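Local coordinates for Thiol:disulfide interchange protein (Proteus mirabilis, PDB 4OD7) that probably acts as a periplasmic thiol:disulfide oxidoreductase of the thioredoxin family, introducing disulfide bonds into folding proteins, at residues A80-V85 with N133-Q138; S90-K95 with R110-N115. The protein carries 1 engineered substitution. All blocks are in the same frame, centred on the assembly; numbering follows the deposited sequence.

Contact 1. Residues A80-V85 with N133-Q138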
loop_
_atom_site.group_PDB
_atom_site.type_symbol
_atom_site.label_atom_id
_atom_site.label_comp_id
_atom_site.label_asym_id
_atom_site.label_seq_id
_atom_site.Cartn_x
_atom_site.Cartn_y
_atom_site.Cartn_z
ATOM N N ALA A 80 -7.205 -9.137 5.437
ATOM C CA ALA A 80 -7.993 -8.600 4.345
ATOM C C ALA A 80 -7.616 -9.275 3.030
ATOM O O ALA A 80 -8.492 -9.556 2.200
ATOM C CB ALA A 80 -7.806 -7.118 4.250
ATOM N N ILE A 81 -6.309 -9.469 2.831
ATOM C CA ILE A 81 -5.762 -10.161 1.664
ATOM C C ILE A 81 -6.222 -11.601 1.667
ATOM O O ILE A 81 -6.668 -12.097 0.640
ATOM C CB ILE A 81 -4.251 -10.095 1.600
ATOM C CG1 ILE A 81 -3.821 -8.626 1.412
ATOM C CG2 ILE A 81 -3.709 -10.975 0.469
ATOM C CD1 ILE A 81 -2.390 -8.412 1.648
ATOM N N ALA A 82 -6.072 -12.277 2.803
ATOM C CA ALA A 82 -6.429 -13.680 2.889
ATOM C C ALA A 82 -7.916 -13.931 2.601
ATOM O O ALA A 82 -8.278 -14.979 2.015
ATOM C CB ALA A 82 -6.043 -14.255 4.266
ATOM N N LEU A 83 -8.779 -13.019 3.063
ATOM C CA LEU A 83 -10.224 -13.172 2.874
ATOM C C LEU A 83 -10.637 -12.556 1.555
ATOM O O LEU A 83 -11.768 -12.734 1.139
ATOM C CB LEU A 83 -11.000 -12.539 4.033
ATOM C CG LEU A 83 -10.721 -13.233 5.372
ATOM C CD1 LEU A 83 -11.525 -12.684 6.485
ATOM C CD2 LEU A 83 -10.850 -14.755 5.291
ATOM N N GLY A 84 -9.730 -11.790 0.936
ATOM C CA GLY A 84 -9.974 -11.138 -0.337
ATOM C C GLY A 84 -10.984 -10.017 -0.219
ATOM O O GLY A 84 -11.719 -9.739 -1.169
ATOM N N VAL A 85 -10.960 -9.314 0.902
ATOM C CA VAL A 85 -11.960 -8.275 1.168
ATOM C C VAL A 85 -11.340 -6.886 1.301
ATOM O O VAL A 85 -11.843 -6.036 2.003
ATOM C CB VAL A 85 -12.782 -8.657 2.432
ATOM C CG1 VAL A 85 -13.530 -9.967 2.231
ATOM C CG2 VAL A 85 -11.872 -8.764 3.667
ATOM N N ASN A 133 -0.079 -15.550 8.884
ATOM C CA ASN A 133 1.278 -15.461 9.404
ATOM C C ASN A 133 2.338 -15.264 8.304
ATOM O O ASN A 133 3.177 -14.389 8.400
ATOM C CB ASN A 133 1.609 -16.706 10.215
ATOM C CG ASN A 133 0.767 -16.831 11.477
ATOM O OD1 ASN A 133 0.240 -15.851 12.010
ATOM N ND2 ASN A 133 0.622 -18.053 11.946
ATOM N N SER A 134 2.225 -16.003 7.209
ATOM C CA SER A 134 3.120 -15.868 6.070
ATOM C C SER A 134 3.021 -14.510 5.429
ATOM O O SER A 134 4.034 -13.925 5.091
ATOM C CB SER A 134 2.792 -16.913 5.014
ATOM O OG SER A 134 2.987 -18.208 5.545
ATOM N N LEU A 135 1.809 -13.999 5.280
ATOM C CA LEU A 135 1.612 -12.653 4.719
ATOM C C LEU A 135 2.214 -11.572 5.616
ATOM O O LEU A 135 2.702 -10.556 5.132
ATOM C CB LEU A 135 0.119 -12.337 4.524
ATOM C CG LEU A 135 -0.553 -13.055 3.375
ATOM C CD1 LEU A 135 -2.042 -12.946 3.514
ATOM C CD2 LEU A 135 -0.136 -12.505 2.046
ATOM N N VAL A 136 2.142 -11.753 6.925
ATOM C CA VAL A 136 2.708 -10.758 7.826
ATOM C C VAL A 136 4.229 -10.731 7.616
ATOM O O VAL A 136 4.828 -9.653 7.509
ATOM C CB VAL A 136 2.309 -11.041 9.326
ATOM C CG1 VAL A 136 3.323 -10.393 10.341
ATOM C CG2 VAL A 136 0.772 -10.696 9.554
ATOM N N SER A 137 4.841 -11.918 7.574
ATOM C CA SER A 137 6.279 -12.061 7.357
ATOM C C SER A 137 6.652 -11.454 6.037
ATOM O O SER A 137 7.648 -10.759 5.936
ATOM C CB SER A 137 6.689 -13.506 7.453
ATOM O OG SER A 137 6.360 -13.968 8.731
ATOM N N GLN A 138 5.836 -11.709 5.020
ATOM C CA GLN A 138 6.082 -11.190 3.680
ATOM C C GLN A 138 6.173 -9.668 3.656
ATOM O O GLN A 138 7.011 -9.113 2.955
ATOM C CB GLN A 138 4.972 -11.593 2.736
ATOM C CG GLN A 138 5.309 -11.204 1.309
ATOM C CD GLN A 138 4.487 -11.962 0.294
ATOM O OE1 GLN A 138 4.956 -12.918 -0.299
ATOM N NE2 GLN A 138 3.246 -11.518 0.081
#

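Contact 2. Residues S90-K95 with R110-N115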
loop_
_atom_site.group_PDB
_atom_site.type_symbol
_atom_site.label_atom_id
_atom_site.label_comp_id
_atom_site.label_asym_id
_atom_site.label_seq_id
_atom_site.Cartn_x
_atom_site.Cartn_y
_atom_site.Cartn_z
ATOM N N SER A 90 -10.856 -1.813 3.499
ATOM C CA SER A 90 -9.853 -0.763 3.382
ATOM C C SER A 90 -10.449 0.625 3.715
ATOM O O SER A 90 -9.876 1.327 4.535
ATOM C CB SER A 90 -9.217 -0.779 1.998
ATOM O OG SER A 90 -8.250 0.239 1.899
ATOM N N PRO A 91 -11.585 1.032 3.100
ATOM C CA PRO A 91 -12.133 2.324 3.493
ATOM C C PRO A 91 -12.478 2.433 4.984
ATOM O O PRO A 91 -12.232 3.466 5.625
ATOM C CB PRO A 91 -13.364 2.432 2.612
ATOM C CG PRO A 91 -13.081 1.587 1.457
ATOM C CD PRO A 91 -12.347 0.457 1.979
ATOM N N ALA A 92 -13.005 1.344 5.549
ATOM C CA ALA A 92 -13.425 1.323 6.980
ATOM C C ALA A 92 -12.250 1.378 7.965
ATOM O O ALA A 92 -12.361 1.939 9.066
ATOM C CB ALA A 92 -14.297 0.050 7.285
ATOM N N LEU A 93 -11.125 0.809 7.561
ATOM C CA LEU A 93 -9.958 0.792 8.393
ATOM C C LEU A 93 -9.322 2.163 8.383
ATOM O O LEU A 93 -8.915 2.659 9.409
ATOM C CB LEU A 93 -8.992 -0.255 7.896
ATOM C CG LEU A 93 -9.419 -1.718 8.116
ATOM C CD1 LEU A 93 -8.468 -2.566 7.385
ATOM C CD2 LEU A 93 -9.494 -2.151 9.564
ATOM N N PHE A 94 -9.232 2.772 7.220
ATOM C CA PHE A 94 -8.764 4.163 7.169
ATOM C C PHE A 94 -9.677 5.060 8.010
ATOM O O PHE A 94 -9.220 5.821 8.828
ATOM C CB PHE A 94 -8.735 4.706 5.735
ATOM C CG PHE A 94 -7.470 4.424 4.990
ATOM C CD1 PHE A 94 -6.269 4.948 5.397
ATOM C CD2 PHE A 94 -7.500 3.648 3.847
ATOM C CE1 PHE A 94 -5.103 4.677 4.678
ATOM C CE2 PHE A 94 -6.344 3.380 3.127
ATOM C CZ PHE A 94 -5.145 3.899 3.544
ATOM N N LYS A 95 -10.974 4.916 7.821
ATOM C CA LYS A 95 -11.942 5.721 8.545
ATOM C C LYS A 95 -11.823 5.534 10.053
ATOM O O LYS A 95 -11.786 6.507 10.801
ATOM C CB LYS A 95 -13.352 5.402 8.054
ATOM C CG LYS A 95 -14.413 6.076 8.843
ATOM C CD LYS A 95 -15.797 5.665 8.465
ATOM C CE LYS A 95 -16.738 6.190 9.540
ATOM N NZ LYS A 95 -16.618 7.651 9.737
ATOM N N ARG A 110 -11.286 -6.332 14.694
ATOM C CA ARG A 110 -12.244 -7.410 14.471
ATOM C C ARG A 110 -13.671 -6.908 14.209
ATOM O O ARG A 110 -14.306 -7.319 13.226
ATOM C CB ARG A 110 -12.219 -8.348 15.663
ATOM C CG ARG A 110 -13.134 -9.532 15.551
ATOM C CD ARG A 110 -12.908 -10.467 16.679
ATOM N NE ARG A 110 -13.749 -11.646 16.567
ATOM C CZ ARG A 110 -14.991 -11.715 17.036
ATOM N NH1 ARG A 110 -15.558 -10.650 17.584
ATOM N NH2 ARG A 110 -15.687 -12.840 16.927
ATOM N N THR A 111 -14.158 -5.993 15.043
ATOM C CA THR A 111 -15.505 -5.426 14.856
ATOM C C THR A 111 -15.611 -4.753 13.514
ATOM O O THR A 111 -16.634 -4.842 12.884
ATOM C CB THR A 111 -15.883 -4.395 15.928
ATOM O OG1 THR A 111 -15.942 -5.042 17.205
ATOM C CG2 THR A 111 -17.214 -3.806 15.622
ATOM N N THR A 112 -14.551 -4.072 13.084
ATOM C CA THR A 112 -14.518 -3.404 11.782
ATOM C C THR A 112 -14.715 -4.350 10.591
ATOM O O THR A 112 -15.519 -4.087 9.704
ATOM C CB THR A 112 -13.159 -2.671 11.598
ATOM O OG1 THR A 112 -12.945 -1.784 12.700
ATOM C CG2 THR A 112 -13.102 -1.890 10.274
ATOM N N PHE A 113 -13.994 -5.463 10.602
ATOM C CA PHE A 113 -14.145 -6.494 9.580
ATOM C C PHE A 113 -15.603 -7.004 9.569
ATOM O O PHE A 113 -16.223 -7.068 8.511
ATOM C CB PHE A 113 -13.173 -7.625 9.817
ATOM C CG PHE A 113 -11.794 -7.364 9.234
ATOM C CD1 PHE A 113 -11.344 -8.040 8.110
ATOM C CD2 PHE A 113 -10.965 -6.407 9.774
ATOM C CE1 PHE A 113 -10.086 -7.792 7.581
ATOM C CE2 PHE A 113 -9.677 -6.176 9.239
ATOM C CZ PHE A 113 -9.259 -6.848 8.148
ATOM N N ILE A 114 -16.147 -7.328 10.748
ATOM C CA ILE A 114 -17.519 -7.847 10.855
ATOM C C ILE A 114 -18.561 -6.840 10.334
ATOM O O ILE A 114 -19.475 -7.232 9.621
ATOM C CB ILE A 114 -17.865 -8.251 12.323
ATOM C CG1 ILE A 114 -17.007 -9.451 12.777
ATOM C CG2 ILE A 114 -19.356 -8.554 12.460
ATOM C CD1 ILE A 114 -17.043 -9.724 14.261
ATOM N N ASN A 115 -18.404 -5.547 10.619
ATOM C CA ASN A 115 -19.315 -4.543 10.071
ATOM C C ASN A 115 -19.172 -4.307 8.568
ATOM O O ASN A 115 -20.101 -3.843 7.917
ATOM C CB ASN A 115 -19.080 -3.250 10.757
ATOM C CG ASN A 115 -19.732 -3.204 12.049
ATOM O OD1 ASN A 115 -20.825 -3.728 12.214
ATOM N ND2 ASN A 115 -19.045 -2.630 13.026
#

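Contact 1. Residues A80-V85 with N133-Q138
L135 is the residue that reaches across here, and its CD1 methyl does most of the touching. That methyl lies 4.0 Å from I81 CG2 and also approaches the A82 side chain, with L135 CD1 to A82 CB at 4.3 Å, so one branch of the leucine meets two successive residues of the facing helix. The second branch adds less: L135 CD2 is 4.2 Å from I81 CG2. L135 and I81 have bonds from CA that both head for the partner segment, yet the two side chains meet at a slant. On I81 the nearest atom is the CG2 methyl, with CB close behind; chi1 of -65° sets CG2 anti to the backbone N, leaving CG1 beside that N. The CA atoms of A82 and L135 come no nearer than 8.3 Å, bridged mainly by the leucine. No hydrogen bond links the segments, and only 105 Å² is buried in all, which marks a small apolar contact near the surface.

Just beyond the touching residues the first helix stops in a Schellman motif: V85 N bonds to A80 O at 2.8 Å, G84 N makes a weak bond to I81 O, and G84, at phi 70°, is the C-prime residue. L135 also rests on A78 one turn earlier in that helix, and I81 touches E86 of helix 86-99. The contact thus sets the C-terminal end of helix 70-83 against helix 130-145, within the helical domain inserted in the thioredoxin fold, between strands 58-62 and 153-156.

Contact 2. Residues S90-K95 with R110-N115
The phenyl ring of F113 meets L93 at one corner, where CE2 lies 4.0 Å from L93 CD2; the methyl approaches obliquely, neither squarely over the face nor in line with the edge. The pair belongs to a roughly antiparallel helix-helix packing in the helical domain inserted in the thioredoxin fold of DsbA enzymes. The ring also meets Y123, with planes at about 60°, and F113 packs on A76, V79 and A80 of helix 70-83. The other flat group, the R110 guanidinium, takes no part in the contact with 90-95: I114 CD1 sits 3.8 Å above one face, offset toward the rim, while NE forms a salt bridge with D124.

The axes of the two short segments make an angle of 142°, with a closest approach of 9.7 Å. T112 faces A92, their CA atoms 6.8 Å apart, and buries the most surface of any residue in 110-115.

L93 starts off to one side of the partner helix, but its outer end swings inward, allowing CD2 to serve both F113 and T112. L93, which is buried, also packs on M73 of helix 70-83 and on F30.

T112 divides its two branches by function. OG1 bonds to the carbonyl oxygen of D108 in its own helix, whereas chi1 of -55° sets CG2 anti to the backbone N and aims the methyl across the interface. T112 CG2 lies 3.8 Å from A92 CB and, at the closest approach between the segments, 3.7 Å from L93 CD2.

In the fold
The centres of contacts 1 and 2 are 15 Å apart, and both lie in the helical domain inserted in the DsbA thioredoxin fold. Along the chain the order is 80-85, 90-95, 110-115, 133-138, so contact 2 closes a short loop within the longer one spanned by contact 1. Helices 70-83 and 86-99 follow one another and supply the first segment of each contact. The two sites touch directly: A80 N lies 3.8 Å from F113 CE1. Helix 70-83 is thus the shared element, packing on helix 130-145 through contact 1 and on F113 of helix 106-115, so that the helices of the inserted domain pack as one unit.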